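Local coordinates for protein carbohydrate binding module (PDB 4V1K) that probably binds plant cell-wall polysaccharides, as a carbohydrate-binding module of the cellulosomal family 9 glycoside hydrolase Cel9A from Ruminococcus flavefaciens, at residues W92-P95 and S96-S100. Sequence-based numbering, arbitrary orientation.
Sequences WKVP and SDISS
Trp92, near the end of strand 87-93, meets Ile98 at the rim of its indole: Ile98 CD1 lies close to the ring plane, 4.2 Å from Trp92 CZ2, the two side chains crossing at about a right angle. CG anti to the backbone N (chi1 -179°) carries the six-membered ring, with CZ2, toward Ile98; Val94 CG2 sits over one face of the indole, toward the rim, and Phe61 of the other sheet meets the ring in a nearly parallel arrangement. The other branch of Val94, CG1, points to the helix, 4.1 Å from Ile98 CG2 and 3.9 Å from Ser99 CB. The backbone carbonyl Val94 O accepts a hydrogen bond from a water 2.9 Å away that, in one of the two positions modelled for Ser99, also reaches Ser99 OG, which bonds Lys40 as well. Pro95 is the N-cap residue. Its ring runs alongside Ile98, Pro95 CG 4.1 Å from Ile98 CD1, while Asp97 OD1 rests against Pro95 CB. Pro95 O opens the helical bonding: Ser99 N donates to it over 2.9 Å in a nearly straight bond (N-H...O 171°), and Ile98 N adds a weak, bent one (133°). The short helix 96-99 thus begins directly where the edge strand of the four-stranded sheet leaves off, on the chain that leads to strand 109-114 of the second sheet. Trp92, Val94 and Pro95 pack against Ile98, and this apolar packing, together with the backbone bonding to Pro95 O, sets the helix against the strand end.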
# COMPACT_ATOMS: atom_id res chain seq x y z
N TRP A 92 5.69 -3.68 2.69
CA TRP A 92 4.91 -4.48 3.65
C TRP A 92 5.00 -5.97 3.34
O TRP A 92 4.57 -6.41 2.30
CB TRP A 92 3.46 -4.03 3.62
CG TRP A 92 2.55 -4.74 4.57
CD1 TRP A 92 2.85 -5.15 5.84
CD2 TRP A 92 1.18 -5.14 4.35
NE1 TRP A 92 1.77 -5.76 6.41
CE2 TRP A 92 0.73 -5.77 5.53
CE3 TRP A 92 0.29 -5.00 3.28
CZ2 TRP A 92 -0.56 -6.27 5.69
CZ3 TRP A 92 -1.02 -5.51 3.42
CH2 TRP A 92 -1.42 -6.14 4.62
N LYS A 93 5.57 -6.73 4.27
CA LYS A 93 5.59 -8.19 4.19
C LYS A 93 4.26 -8.68 4.78
O LYS A 93 3.98 -8.48 5.98
CB LYS A 93 6.81 -8.78 4.94
CG LYS A 93 8.13 -8.23 4.38
CD LYS A 93 9.38 -8.90 4.87
CE LYS A 93 10.56 -8.42 4.03
NZ LYS A 93 11.85 -9.03 4.45
N VAL A 94 3.42 -9.25 3.92
CA VAL A 94 2.05 -9.58 4.30
C VAL A 94 2.03 -10.85 5.15
O VAL A 94 2.53 -11.88 4.72
CB VAL A 94 1.17 -9.76 3.05
CG1 VAL A 94 -0.26 -10.01 3.46
CG2 VAL A 94 1.24 -8.51 2.15
N PRO A 95 1.45 -10.79 6.37
CA PRO A 95 1.35 -12.01 7.15
C PRO A 95 0.49 -13.09 6.49
O PRO A 95 -0.50 -12.77 5.83
CB PRO A 95 0.69 -11.55 8.47
CG PRO A 95 0.68 -10.10 8.48
CD PRO A 95 0.85 -9.63 7.07
N SER A 96 0.84 -14.35 6.72
CA SER A 96 0.11 -15.49 6.14
C SER A 96 -1.38 -15.44 6.45
O SER A 96 -2.19 -15.75 5.57
CB SER A 96 0.71 -16.82 6.60
OG SER A 96 2.02 -16.92 6.10
N ASP A 97 -1.74 -15.05 7.68
CA ASP A 97 -3.15 -15.01 8.09
C ASP A 97 -3.95 -13.90 7.41
O ASP A 97 -5.13 -13.98 7.34
CB ASP A 97 -3.35 -15.01 9.62
CG ASP A 97 -2.84 -13.74 10.36
OD1 ASP A 97 -2.25 -12.82 9.73
OD2 ASP A 97 -3.02 -13.68 11.60
N ILE A 98 -3.30 -12.87 6.90
CA ILE A 98 -3.99 -11.89 6.05
C ILE A 98 -3.98 -12.32 4.57
O ILE A 98 -5.01 -12.24 3.88
CB ILE A 98 -3.36 -10.50 6.24
CG1 ILE A 98 -3.65 -10.01 7.67
CG2 ILE A 98 -3.92 -9.51 5.21
CD1 ILE A 98 -3.10 -8.64 7.97
N SER A 99 -2.82 -12.77 4.07
CA SER A 99 -2.73 -13.12 2.65
C SER A 99 -3.76 -14.19 2.26
O SER A 99 -4.30 -14.17 1.14
CB SER A 99 -1.30 -13.53 2.26
OG SER A 99 -0.90 -14.70 2.93
N SER A 100 -4.09 -15.10 3.19
CA SER A 100 -5.03 -16.16 2.86
C SER A 100 -6.49 -15.68 2.67
O SER A 100 -7.28 -16.41 2.08
CB SER A 100 -4.95 -17.29 3.88
OG SER A 100 -5.59 -16.88 5.04
O HOH W 1 2.10 -14.00 2.80